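Local coordinates for protein amidase (Bacillus anthracis, PDB 5EWQ) that probably hydrolyses carboxylic amides to the free acid and ammonia, as a serine-dependent amidase of the amidase signature family, at residues L276-I281 with R298-K303; T49-Q54 with T269-A274; I117-K122 with L219-E224; K303-D308 with I497-E502; V248-I253 with D287-K292. All blocks are in the same frame, centred on the assembly; numbering follows the deposited sequence.

Interaction 1 of 5, residues L276-I281 with R298-K303; sequences LFNAMI and RIDYTK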
# COMPACT_ATOMS: atom_id res chain seq x y z
N LEU A 276 4.53 -6.12 -9.88
CA LEU A 276 5.33 -5.71 -8.74
C LEU A 276 5.42 -6.81 -7.69
O LEU A 276 6.43 -6.97 -7.02
CB LEU A 276 4.75 -4.44 -8.11
CG LEU A 276 5.48 -3.86 -6.90
CD1 LEU A 276 6.90 -3.46 -7.27
CD2 LEU A 276 4.72 -2.67 -6.34
N PHE A 277 4.34 -7.59 -7.58
CA PHE A 277 4.24 -8.64 -6.58
C PHE A 277 5.22 -9.78 -6.84
O PHE A 277 5.52 -10.58 -5.96
CB PHE A 277 2.81 -9.18 -6.53
CG PHE A 277 2.55 -10.14 -5.40
CD1 PHE A 277 2.72 -9.75 -4.09
CD2 PHE A 277 2.12 -11.43 -5.66
CE1 PHE A 277 2.48 -10.63 -3.05
CE2 PHE A 277 1.88 -12.32 -4.63
CZ PHE A 277 2.06 -11.91 -3.32
N ASN A 278 5.73 -9.85 -8.07
CA ASN A 278 6.68 -10.89 -8.45
C ASN A 278 8.04 -10.73 -7.76
O ASN A 278 8.70 -11.72 -7.45
CB ASN A 278 6.88 -10.89 -9.97
CG ASN A 278 5.68 -11.44 -10.71
OD1 ASN A 278 4.94 -12.28 -10.19
ND2 ASN A 278 5.48 -10.97 -11.94
N ALA A 279 8.45 -9.49 -7.53
CA ALA A 279 9.77 -9.22 -6.97
C ALA A 279 9.74 -9.05 -5.45
O ALA A 279 10.77 -9.10 -4.80
CB ALA A 279 10.37 -7.98 -7.62
N MSE A 280 8.55 -8.84 -4.90
CA MSE A 280 8.41 -8.65 -3.46
C MSE A 280 8.48 -9.97 -2.72
O MSE A 280 9.08 -10.07 -1.65
CB MSE A 280 7.10 -7.94 -3.13
CG MSE A 280 6.92 -6.59 -3.81
SE MSE A 280 5.37 -5.66 -3.08
CE MSE A 280 4.53 -7.19 -2.20
N ILE A 281 7.85 -11.00 -3.29
CA ILE A 281 7.83 -12.32 -2.67
C ILE A 281 9.21 -12.95 -2.65
O ILE A 281 10.11 -12.52 -3.37
CB ILE A 281 6.86 -13.27 -3.40
CG1 ILE A 281 7.33 -13.51 -4.84
CG2 ILE A 281 5.45 -12.71 -3.37
CD1 ILE A 281 6.43 -14.44 -5.62
N ARG A 298 8.62 -19.85 -6.89
CA ARG A 298 8.28 -18.51 -7.35
C ARG A 298 7.52 -18.57 -8.68
O ARG A 298 7.92 -19.29 -9.60
CB ARG A 298 9.54 -17.65 -7.50
N ILE A 299 6.44 -17.81 -8.77
CA ILE A 299 5.58 -17.84 -9.95
C ILE A 299 5.46 -16.47 -10.61
O ILE A 299 5.70 -15.44 -9.97
CB ILE A 299 4.16 -18.35 -9.60
CG1 ILE A 299 4.19 -19.22 -8.35
CG2 ILE A 299 3.55 -19.09 -10.78
CD1 ILE A 299 2.83 -19.68 -7.89
N ASP A 300 5.09 -16.46 -11.89
CA ASP A 300 4.79 -15.22 -12.60
C ASP A 300 3.28 -14.97 -12.54
O ASP A 300 2.51 -15.64 -13.22
CB ASP A 300 5.27 -15.30 -14.05
CG ASP A 300 5.36 -13.93 -14.71
OD1 ASP A 300 4.66 -13.00 -14.27
OD2 ASP A 300 6.14 -13.79 -15.68
N TYR A 301 2.88 -14.00 -11.72
CA TYR A 301 1.46 -13.74 -11.49
C TYR A 301 0.81 -12.91 -12.59
O TYR A 301 -0.24 -12.31 -12.37
CB TYR A 301 1.27 -13.04 -10.14
CG TYR A 301 1.58 -13.90 -8.94
CD1 TYR A 301 0.61 -14.72 -8.37
CD2 TYR A 301 2.85 -13.90 -8.36
CE1 TYR A 301 0.88 -15.51 -7.28
CE2 TYR A 301 3.13 -14.70 -7.26
CZ TYR A 301 2.15 -15.50 -6.73
OH TYR A 301 2.42 -16.29 -5.63
N THR A 302 1.43 -12.87 -13.76
CA THR A 302 0.90 -12.08 -14.87
C THR A 302 0.55 -12.94 -16.08
O THR A 302 -0.00 -12.44 -17.06
CB THR A 302 1.90 -10.99 -15.30
OG1 THR A 302 3.13 -11.60 -15.71
CG2 THR A 302 2.17 -10.02 -14.16
N LYS A 303 0.88 -14.22 -16.02
CA LYS A 303 0.63 -15.13 -17.13
C LYS A 303 -0.80 -15.68 -17.11
O LYS A 303 -1.53 -15.56 -18.09
CB LYS A 303 1.63 -16.28 -17.13
CG LYS A 303 3.08 -15.84 -17.27
CD LYS A 303 4.01 -17.04 -17.41
CE LYS A 303 3.77 -17.77 -18.72
NZ LYS A 303 4.07 -16.90 -19.90
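One amide oxygen, Asn278 OD1, both receives the backbone N-H of Tyr301 and borders the ring of that same tyrosine. The loop carrying Tyr301 is bent by an Asx turn at Asp300 and laid against the C-terminal end of helix 270-280. Tyr301 N lies 3.1 Å from Asn278 OD1 with an N-H...O angle of 177°, in the carbonyl plane and on a lone pair. Asn278 OD1 lies in the ring plane at its edge, 3.2 Å from Tyr301 CD2, and the amide is turned only 22° from that plane. On the amide's other branch, Asn278 ND2 makes a weak bond to Asp300 OD1 at 3.2 Å. That oxygen has two further donors, Thr302 N and Thr302 OG1, both reaching it from one face of the carboxylate; Thr302 N closes the Asx turn.

Apolar packing surrounds this. Phe277 brings its CD2 over one face of the Tyr301 ring, offset toward the rim, an oblique pair with planes 59° apart. The first torsion of Phe277 turns its ring away from its own backbone N and out to the loop. The tyrosine hydroxyl is bound by Arg247, while Pro265 of strand 263-267 packs on Phe277. Ile281 approaches from the opposite direction and sets CD1 at the tyrosine's edge, 3.7 Å from Tyr301 CE2.

Interaction 2 of 5, residues T49-Q54 with T269-A274; sequences TVDELQ and TVKDAA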
# COMPACT_ATOMS: atom_id res chain seq x y z
N THR A 49 -0.44 1.46 -18.47
CA THR A 49 0.05 0.33 -17.68
C THR A 49 1.54 0.12 -17.89
O THR A 49 2.16 0.76 -18.74
CB THR A 49 -0.70 -0.97 -18.03
OG1 THR A 49 -0.36 -1.38 -19.36
CG2 THR A 49 -2.21 -0.76 -17.93
N VAL A 50 2.12 -0.78 -17.10
CA VAL A 50 3.55 -1.08 -17.19
C VAL A 50 3.91 -1.67 -18.55
O VAL A 50 4.91 -1.28 -19.16
CB VAL A 50 3.99 -2.05 -16.08
CG1 VAL A 50 5.46 -2.42 -16.24
CG2 VAL A 50 3.75 -1.43 -14.71
N ASP A 51 3.09 -2.60 -19.03
CA ASP A 51 3.31 -3.24 -20.32
C ASP A 51 3.29 -2.22 -21.46
O ASP A 51 4.03 -2.35 -22.43
CB ASP A 51 2.25 -4.32 -20.57
CG ASP A 51 2.44 -5.53 -19.68
OD1 ASP A 51 3.59 -6.01 -19.57
OD2 ASP A 51 1.45 -6.01 -19.10
N GLU A 52 2.44 -1.21 -21.33
CA GLU A 52 2.34 -0.16 -22.34
C GLU A 52 3.54 0.77 -22.29
O GLU A 52 3.97 1.30 -23.32
CB GLU A 52 1.04 0.63 -22.16
CG GLU A 52 -0.22 -0.19 -22.34
CD GLU A 52 -1.48 0.61 -22.11
OE1 GLU A 52 -1.39 1.85 -21.98
OE2 GLU A 52 -2.57 -0.00 -22.05
N LEU A 53 4.08 0.98 -21.09
CA LEU A 53 5.25 1.82 -20.92
C LEU A 53 6.49 1.17 -21.53
O LEU A 53 7.37 1.85 -22.04
CB LEU A 53 5.50 2.11 -19.43
CG LEU A 53 4.48 3.02 -18.74
CD1 LEU A 53 4.82 3.16 -17.26
CD2 LEU A 53 4.43 4.38 -19.41
N GLN A 54 6.54 -0.16 -21.47
CA GLN A 54 7.66 -0.90 -22.04
C GLN A 54 7.60 -0.87 -23.56
O GLN A 54 8.63 -0.98 -24.23
CB GLN A 54 7.65 -2.35 -21.54
CG GLN A 54 7.75 -2.50 -20.03
CD GLN A 54 9.15 -2.26 -19.48
OE1 GLN A 54 10.05 -1.83 -20.20
NE2 GLN A 54 9.33 -2.53 -18.19
N THR A 269 -3.81 -0.86 -11.88
CA THR A 269 -4.27 -2.06 -12.56
C THR A 269 -3.87 -3.32 -11.80
O THR A 269 -2.78 -3.39 -11.23
CB THR A 269 -3.72 -2.12 -13.99
OG1 THR A 269 -3.90 -0.85 -14.63
CG2 THR A 269 -4.42 -3.20 -14.80
N VAL A 270 -4.76 -4.31 -11.79
CA VAL A 270 -4.49 -5.60 -11.16
C VAL A 270 -3.28 -6.27 -11.81
O VAL A 270 -2.49 -6.93 -11.14
CB VAL A 270 -5.72 -6.53 -11.26
CG1 VAL A 270 -5.45 -7.85 -10.54
CG2 VAL A 270 -6.95 -5.85 -10.69
N LYS A 271 -3.15 -6.07 -13.12
CA LYS A 271 -2.01 -6.58 -13.88
C LYS A 271 -0.69 -6.02 -13.35
O LYS A 271 0.23 -6.77 -13.03
CB LYS A 271 -2.17 -6.23 -15.36
CG LYS A 271 -1.02 -6.67 -16.25
CD LYS A 271 -1.16 -8.12 -16.67
CE LYS A 271 -0.42 -8.39 -17.97
NZ LYS A 271 -0.70 -9.75 -18.50
N ASP A 272 -0.62 -4.70 -13.26
CA ASP A 272 0.58 -4.01 -12.80
C ASP A 272 0.91 -4.36 -11.35
O ASP A 272 2.08 -4.39 -10.96
CB ASP A 272 0.43 -2.50 -12.96
CG ASP A 272 0.25 -2.09 -14.41
OD1 ASP A 272 0.78 -2.78 -15.30
OD2 ASP A 272 -0.43 -1.07 -14.66
N ALA A 273 -0.12 -4.61 -10.55
CA ALA A 273 0.06 -4.98 -9.15
C ALA A 273 0.74 -6.34 -9.04
O ALA A 273 1.63 -6.54 -8.21
CB ALA A 273 -1.28 -5.00 -8.43
N ALA A 274 0.32 -7.27 -9.90
CA ALA A 274 0.91 -8.61 -9.92
C ALA A 274 2.34 -8.57 -10.43
O ALA A 274 3.17 -9.40 -10.04
CB ALA A 274 0.06 -9.54 -10.77
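Asp272, buried on helix 270-280, reaches across to the beginning of helix 50-58 and binds the first amide of that helix. The short axes of 50-54 and 270-274 are 79° apart in direction and 10.7 Å apart at closest approach, so the two helices meet almost at a right angle.

Of hydrogen bonds across the contact there is one: Val50 N to Asp272 OD1, 3.0 Å, with an N-H...O angle of 162°. The donor stands above the carboxylate, 45° out of its plane. Within residues 49-54, Thr49 is the N-cap, and its OG1 accepts a weak bond from Glu52 N at 3.4 Å.

Van der Waals contacts fill in around the carboxylate. Asp272 OD2 rests against Thr49 CB at 3.4 Å, and the Val50 side chain slides past the aspartate in the opposite direction, its CG2 beside OD1. With Thr49 OG1 turned to the capping side, Thr49 CG2 is left to face Thr269 OG1, 3.7 Å away.

The charged pair is looser. Asp51 crosses the Lys271 chain at about a right angle, OD2 touching it at CE, yet Asp51 OD2 stays 4.4 Å from Lys271 NZ, beyond a salt bridge; that ammonium is hydrogen-bonded to the carbonyl of Thr302. Leu219 of the central sheet packs on both Val50 and Asp272.

A carboxylate bound to the first amide of a helix is expected to interact favourably with the helix dipole; the geometry is that of a helix N-terminus held by an acidic residue of a crossing helix, with a weaker bond from its own N-cap threonine.

Interaction 3 of 5, residues I117-K122 with L219-E224; sequences IPVVVK and LAVGTE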
# COMPACT_ATOMS: atom_id res chain seq x y z
N ILE A 117 11.54 0.47 -14.19
CA ILE A 117 10.31 1.01 -13.63
C ILE A 117 10.54 1.63 -12.26
O ILE A 117 10.99 0.95 -11.33
CB ILE A 117 9.22 -0.07 -13.52
CG1 ILE A 117 8.91 -0.67 -14.89
CG2 ILE A 117 7.96 0.50 -12.89
CD1 ILE A 117 8.40 0.34 -15.89
N PRO A 118 10.22 2.93 -12.12
CA PRO A 118 10.31 3.61 -10.83
C PRO A 118 9.24 3.13 -9.86
O PRO A 118 8.08 2.99 -10.24
CB PRO A 118 10.10 5.08 -11.19
CG PRO A 118 9.31 5.04 -12.46
CD PRO A 118 9.79 3.83 -13.20
N VAL A 119 9.63 2.86 -8.61
CA VAL A 119 8.70 2.39 -7.60
C VAL A 119 8.76 3.28 -6.36
O VAL A 119 9.84 3.65 -5.91
CB VAL A 119 8.98 0.93 -7.19
CG1 VAL A 119 7.93 0.42 -6.22
CG2 VAL A 119 9.04 0.03 -8.42
N VAL A 120 7.60 3.62 -5.81
CA VAL A 120 7.53 4.41 -4.59
C VAL A 120 7.14 3.54 -3.40
O VAL A 120 6.04 3.00 -3.36
CB VAL A 120 6.53 5.58 -4.72
CG1 VAL A 120 6.32 6.25 -3.37
CG2 VAL A 120 7.03 6.59 -5.74
N VAL A 121 8.05 3.41 -2.44
CA VAL A 121 7.78 2.61 -1.26
C VAL A 121 7.27 3.47 -0.11
O VAL A 121 7.50 4.68 -0.08
CB VAL A 121 9.04 1.84 -0.80
CG1 VAL A 121 9.51 0.90 -1.89
CG2 VAL A 121 10.15 2.82 -0.42
N LYS A 122 6.56 2.85 0.83
CA LYS A 122 6.01 3.56 1.97
C LYS A 122 7.13 4.14 2.84
O LYS A 122 8.25 3.63 2.82
CB LYS A 122 5.11 2.63 2.79
CG LYS A 122 4.16 3.32 3.74
CD LYS A 122 3.21 2.31 4.38
CE LYS A 122 2.18 3.00 5.26
NZ LYS A 122 1.21 2.03 5.84
N LEU A 219 4.04 2.11 -10.04
CA LEU A 219 3.79 1.14 -8.98
C LEU A 219 4.14 1.72 -7.61
O LEU A 219 4.88 2.70 -7.51
CB LEU A 219 4.59 -0.14 -9.23
CG LEU A 219 4.36 -0.80 -10.59
CD1 LEU A 219 5.30 -1.96 -10.79
CD2 LEU A 219 2.92 -1.25 -10.71
N ALA A 220 3.62 1.10 -6.56
CA ALA A 220 3.88 1.56 -5.20
C ALA A 220 3.82 0.42 -4.19
O ALA A 220 3.13 -0.58 -4.41
CB ALA A 220 2.90 2.65 -4.81
N VAL A 221 4.56 0.57 -3.10
CA VAL A 221 4.58 -0.44 -2.04
C VAL A 221 3.94 0.10 -0.76
O VAL A 221 4.30 1.17 -0.28
CB VAL A 221 6.02 -0.90 -1.72
CG1 VAL A 221 6.02 -1.89 -0.58
CG2 VAL A 221 6.66 -1.50 -2.96
N GLY A 222 2.98 -0.65 -0.23
CA GLY A 222 2.32 -0.28 1.01
C GLY A 222 2.44 -1.37 2.06
O GLY A 222 2.81 -2.50 1.76
N THR A 223 2.11 -1.02 3.30
CA THR A 223 2.12 -1.99 4.39
C THR A 223 0.74 -2.05 5.04
O THR A 223 0.01 -1.06 5.03
CB THR A 223 3.17 -1.64 5.46
OG1 THR A 223 2.79 -0.43 6.14
CG2 THR A 223 4.55 -1.46 4.83
N GLU A 224 0.40 -3.21 5.59
CA GLU A 224 -0.90 -3.36 6.24
C GLU A 224 -0.83 -4.20 7.51
O GLU A 224 -0.32 -5.32 7.51
CB GLU A 224 -1.91 -3.99 5.28
CG GLU A 224 -3.22 -4.38 5.96
CD GLU A 224 -4.26 -4.90 4.99
OE1 GLU A 224 -4.14 -4.63 3.78
OE2 GLU A 224 -5.21 -5.57 5.45
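Val221 is the bump that fits between two neighbours on the adjoining strand: its CG2 lies 4.0 Å from Val119 CG1 and 3.9 Å from Val121 CG1. Val121 and Val221 stand side by side and point the same way, whereas Val119 reaches Val221 obliquely. Leu219 continues this face, meeting Ile117 CG2 through CD1. The opposite face carries Val120 and the small Ala220, and Ala220 CB comes only as far as the Val120 carbonyl.

The strands run parallel, their short axes 15° apart. Val221 N donates to Val120 O at 2.9 Å, and Val120 N makes a weaker bond to Leu219 O at 3.3 Å. Beyond the ladder, Lys122 extends as a long rod, its chain nearly straight past CG. It crosses Thr223 at about a right angle, its CD lying against the threonine side chain, and ends with Lys122 NZ 2.9 Å from Thr223 OG1.

Ser204 and Ser205 also bind Lys122 NZ. A lysine at a strand end, bonded to a serine-rich loop, is consistent with the lysine of the Ser-cisSer-Lys triad of amidase signature enzymes, and Lys122 probably fills that role. In the mixed central sheet, strand 161-166 runs parallel beside 118-122 and strand 263-267 antiparallel beside 219-223; helix 270-280 covers the Leu219 and Val221 face, and helix 206-213 packs on Ala220 from the other.

Interaction 4 of 5, residues K303-D308 with I497-E502; sequences KDLSID and IGYAYE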
# COMPACT_ATOMS: atom_id res chain seq x y z
N LYS A 303 0.88 -14.22 -16.02
CA LYS A 303 0.63 -15.13 -17.13
C LYS A 303 -0.80 -15.68 -17.11
O LYS A 303 -1.53 -15.56 -18.09
CB LYS A 303 1.63 -16.28 -17.13
CG LYS A 303 3.08 -15.84 -17.27
CD LYS A 303 4.01 -17.04 -17.41
CE LYS A 303 3.77 -17.77 -18.72
NZ LYS A 303 4.07 -16.90 -19.90
N ASP A 304 -1.18 -16.28 -15.99
CA ASP A 304 -2.49 -16.90 -15.86
C ASP A 304 -3.57 -15.89 -15.47
O ASP A 304 -4.34 -16.11 -14.54
CB ASP A 304 -2.45 -18.03 -14.83
CG ASP A 304 -1.50 -19.15 -15.23
OD1 ASP A 304 -0.48 -18.85 -15.89
OD2 ASP A 304 -1.78 -20.31 -14.88
N LEU A 305 -3.61 -14.77 -16.20
CA LEU A 305 -4.61 -13.74 -15.95
C LEU A 305 -5.53 -13.58 -17.16
O LEU A 305 -5.19 -12.90 -18.13
CB LEU A 305 -3.94 -12.40 -15.62
CG LEU A 305 -3.83 -12.03 -14.14
CD1 LEU A 305 -3.21 -13.16 -13.33
CD2 LEU A 305 -3.02 -10.75 -13.98
N SER A 306 -6.70 -14.21 -17.10
CA SER A 306 -7.65 -14.18 -18.20
C SER A 306 -8.88 -13.35 -17.86
O SER A 306 -9.22 -13.18 -16.69
CB SER A 306 -8.07 -15.60 -18.59
OG SER A 306 -9.01 -15.58 -19.65
N ILE A 307 -9.54 -12.82 -18.89
CA ILE A 307 -10.75 -12.03 -18.70
C ILE A 307 -11.93 -12.92 -18.31
O ILE A 307 -12.95 -12.43 -17.81
CB ILE A 307 -11.11 -11.23 -19.97
CG1 ILE A 307 -11.37 -12.17 -21.14
CG2 ILE A 307 -9.99 -10.25 -20.31
CD1 ILE A 307 -11.72 -11.46 -22.43
N ASP A 308 -11.79 -14.22 -18.55
CA ASP A 308 -12.81 -15.18 -18.17
C ASP A 308 -12.40 -15.89 -16.88
O ASP A 308 -12.72 -17.06 -16.67
CB ASP A 308 -13.03 -16.20 -19.29
N ILE A 497 -8.97 -13.74 -10.35
CA ILE A 497 -10.33 -13.31 -10.04
C ILE A 497 -10.44 -11.79 -10.13
O ILE A 497 -11.39 -11.25 -10.71
CB ILE A 497 -10.76 -13.78 -8.63
CG1 ILE A 497 -11.07 -15.28 -8.66
CG2 ILE A 497 -11.97 -13.00 -8.14
CD1 ILE A 497 -11.49 -15.84 -7.32
N GLY A 498 -9.46 -11.09 -9.55
CA GLY A 498 -9.45 -9.64 -9.55
C GLY A 498 -9.31 -9.04 -10.93
O GLY A 498 -9.95 -8.03 -11.24
N TYR A 499 -8.49 -9.66 -11.77
CA TYR A 499 -8.27 -9.19 -13.13
C TYR A 499 -9.54 -9.32 -13.97
O TYR A 499 -9.85 -8.46 -14.79
CB TYR A 499 -7.12 -9.95 -13.79
CG TYR A 499 -6.81 -9.50 -15.20
CD1 TYR A 499 -6.01 -8.39 -15.43
CD2 TYR A 499 -7.30 -10.19 -16.30
CE1 TYR A 499 -5.72 -7.97 -16.72
CE2 TYR A 499 -7.02 -9.78 -17.59
CZ TYR A 499 -6.22 -8.67 -17.79
OH TYR A 499 -5.94 -8.26 -19.07
N ALA A 500 -10.26 -10.42 -13.77
CA ALA A 500 -11.48 -10.68 -14.52
C ALA A 500 -12.59 -9.71 -14.13
O ALA A 500 -13.35 -9.26 -14.97
CB ALA A 500 -11.93 -12.12 -14.30
N TYR A 501 -12.66 -9.38 -12.84
CA TYR A 501 -13.65 -8.42 -12.36
C TYR A 501 -13.29 -7.01 -12.81
O TYR A 501 -14.18 -6.20 -13.09
CB TYR A 501 -13.76 -8.47 -10.83
CG TYR A 501 -14.52 -7.30 -10.25
CD1 TYR A 501 -15.90 -7.21 -10.37
CD2 TYR A 501 -13.86 -6.27 -9.58
CE1 TYR A 501 -16.61 -6.15 -9.84
CE2 TYR A 501 -14.55 -5.20 -9.05
CZ TYR A 501 -15.93 -5.14 -9.18
OH TYR A 501 -16.62 -4.08 -8.66
N GLU A 502 -12.00 -6.73 -12.89
CA GLU A 502 -11.52 -5.41 -13.29
C GLU A 502 -11.85 -5.11 -14.75
O GLU A 502 -12.36 -4.04 -15.07
CB GLU A 502 -10.01 -5.31 -13.07
CG GLU A 502 -9.41 -3.98 -13.50
CD GLU A 502 -7.90 -4.00 -13.52
OE1 GLU A 502 -7.33 -4.97 -14.06
OE2 GLU A 502 -7.28 -3.05 -12.99
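A CH-pi contact, Leu305 over Tyr499, anchors a surface loop to helix 491-503 near the C-terminus of the chain; just beyond it the loop is folded by an ST turn at Ser306. Leu305 CB lies 4.3 Å from the centroid of the Tyr499 ring and 20° off its normal, which places it over the face. Nearer the helix backbone, Leu305 CG packs on Tyr499 CB at 3.9 Å. The tyrosine holds its CG anti to the backbone N (chi1 -179°), and the ring is thereby carried out from the helix, with leucine over one face and loop backbone at its edge.

At that edge sits the Ser306 peptide: Ser306 O is 3.6 Å from Tyr499 CD2, near the ring plane. Ile307 adds CG2, approaching CE2 obliquely. No hydrogen bond joins the two segments, so shape and apolar packing hold the contact. Asn496 OD1, on the same helix, accepts from Ser306 N of the loop. In the ST turn itself, Asp308 N donates to Ser306 OG. Two successive carbonyl oxygens lie close to one methyl group, Ala500 CB being 3.8 Å from Ser306 O, which is aimed at it, and 3.7 Å from Ile307 O, which passes it broadside.

Interaction 5 of 5, residues V248-I253 with D287-K292; sequences VSRTGI and DVMTEK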
# COMPACT_ATOMS: atom_id res chain seq x y z
N VAL A 248 5.59 -12.37 1.87
CA VAL A 248 6.51 -11.25 1.69
C VAL A 248 7.26 -10.94 2.98
O VAL A 248 6.66 -10.86 4.06
CB VAL A 248 5.75 -9.99 1.23
CG1 VAL A 248 6.70 -8.81 1.10
CG2 VAL A 248 5.05 -10.26 -0.10
N SER A 249 8.58 -10.77 2.87
CA SER A 249 9.41 -10.47 4.03
C SER A 249 9.16 -9.06 4.56
O SER A 249 8.92 -8.13 3.80
CB SER A 249 10.89 -10.63 3.67
OG SER A 249 11.72 -10.26 4.76
N ARG A 250 9.22 -8.92 5.88
CA ARG A 250 9.01 -7.63 6.53
C ARG A 250 10.33 -7.00 6.96
O ARG A 250 10.35 -5.92 7.56
CB ARG A 250 8.08 -7.77 7.74
CG ARG A 250 6.62 -8.06 7.41
CD ARG A 250 6.37 -9.54 7.21
NE ARG A 250 6.90 -10.34 8.31
CZ ARG A 250 6.28 -10.52 9.48
NH1 ARG A 250 5.10 -9.96 9.70
NH2 ARG A 250 6.84 -11.27 10.42
N THR A 251 11.43 -7.67 6.65
CA THR A 251 12.76 -7.20 7.03
C THR A 251 13.10 -5.87 6.36
O THR A 251 13.03 -5.75 5.13
CB THR A 251 13.85 -8.23 6.69
OG1 THR A 251 13.58 -9.46 7.37
CG2 THR A 251 15.22 -7.71 7.09
N GLY A 252 13.46 -4.88 7.16
CA GLY A 252 13.79 -3.56 6.65
C GLY A 252 12.57 -2.65 6.62
O GLY A 252 12.52 -1.69 5.86
N ILE A 253 11.58 -2.97 7.44
CA ILE A 253 10.37 -2.17 7.53
C ILE A 253 10.04 -1.87 8.99
O ILE A 253 9.94 -2.79 9.81
CB ILE A 253 9.16 -2.88 6.88
CG1 ILE A 253 9.47 -3.23 5.42
CG2 ILE A 253 7.92 -2.00 6.97
CD1 ILE A 253 8.35 -3.99 4.73
N ASP A 287 13.42 -12.94 8.55
CA ASP A 287 12.01 -12.99 8.89
C ASP A 287 11.54 -14.44 8.95
O ASP A 287 11.27 -15.06 7.91
CB ASP A 287 11.18 -12.20 7.89
CG ASP A 287 9.72 -12.10 8.28
OD1 ASP A 287 9.41 -12.23 9.49
OD2 ASP A 287 8.87 -11.90 7.39
N VAL A 288 11.43 -14.98 10.16
CA VAL A 288 11.10 -16.39 10.36
C VAL A 288 9.69 -16.74 9.89
O VAL A 288 9.34 -17.91 9.78
CB VAL A 288 11.23 -16.79 11.85
N MSE A 289 8.88 -15.72 9.61
CA MSE A 289 7.51 -15.93 9.17
C MSE A 289 7.47 -16.42 7.72
O MSE A 289 6.50 -17.05 7.30
CB MSE A 289 6.70 -14.64 9.31
CG MSE A 289 5.22 -14.87 9.54
SE MSE A 289 4.88 -15.80 11.22
CE MSE A 289 2.93 -15.82 11.18
N THR A 290 8.53 -16.13 6.97
CA THR A 290 8.60 -16.50 5.56
C THR A 290 9.11 -17.92 5.37
O THR A 290 9.50 -18.30 4.26
CB THR A 290 9.50 -15.53 4.77
OG1 THR A 290 10.84 -15.62 5.25
CG2 THR A 290 8.99 -14.10 4.91
N GLU A 291 9.12 -18.71 6.44
CA GLU A 291 9.50 -20.11 6.35
C GLU A 291 8.26 -20.99 6.19
O GLU A 291 8.34 -22.22 6.25
CB GLU A 291 10.30 -20.54 7.57
CG GLU A 291 11.68 -19.89 7.66
CD GLU A 291 12.53 -20.46 8.78
OE1 GLU A 291 13.68 -20.02 8.94
OE2 GLU A 291 12.04 -21.36 9.50
N LYS A 292 7.12 -20.35 5.98
CA LYS A 292 5.87 -21.06 5.71
C LYS A 292 5.65 -21.17 4.20
O LYS A 292 4.65 -21.75 3.76
CB LYS A 292 4.69 -20.35 6.37
CG LYS A 292 4.75 -20.32 7.89
CD LYS A 292 3.50 -19.69 8.48
CE LYS A 292 3.51 -19.74 10.00
NZ LYS A 292 2.26 -19.17 10.59
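Arg250 grips Asp287 side-on with two nitrogens, one for each carboxylate oxygen. Arg250 NE reaches Asp287 OD2 at 2.7 Å, and Arg250 NH2 reaches Asp287 OD1 at 2.9 Å, both on the syn side, the NE bond the more tilted out of the carboxylate plane. OD1 lies in the guanidinium plane, whereas OD2 is tilted 15° from it, and the two flat groups as a whole are 27° apart. A third, weak bond comes from the backbone of the same arginine, Arg250 N to Asp287 OD2 at 3.4 Å. The selenomethionine Met289 sets CG over one face of the guanidinium near NH2, its end leading away, and Met289 CB lies 3.6 Å from Arg250 NH2.

The next layer sets these groups in place. Bends at chi2 and chi3 fold the arginine chain back, which lets the same oxygen meet both its backbone N and its NE. NH1 is turned elsewhere, to the carbonyls of Glu258 and Asp261. On the aspartate side, Asp287 O accepts from Thr290 N and from Thr290 OG1, the latter at 2.8 Å, while Thr290 CG2 packs on Ser249 CA.

Farther out, Ser249 OG receives Thr251 N at 3.2 Å, and Asp284 binds both the Ser249 and Thr251 hydroxyls. An ST turn at Ser249 leads into a type II beta turn from Arg250 to Ile253, and a bidentate, side-on salt bridge from that corner ties two connecting loops of the amidase fold together.

How the interactions relate
Helix 270-280 links most of the set: interaction 2 uses its beginning, interaction 1 its end, and its Leu276 packs on the strands of interaction 3. Centres of interactions 1 and 2 are 12 Å apart, and Lys271 NZ reaches Thr302 O between them. Interaction 4 continues the loop of interaction 1 through Lys303, and Glu502 binds Val270 N at the helix start. Interaction 5 packs on interaction 1 through Val248, and lies about 28 Å, centre to centre, from interaction 4. In sequence, interactions 1 and 5 interleave, and interaction 2 spans interaction 3. Outer layers are thereby tied to the central sheet bearing the probable triad lysine.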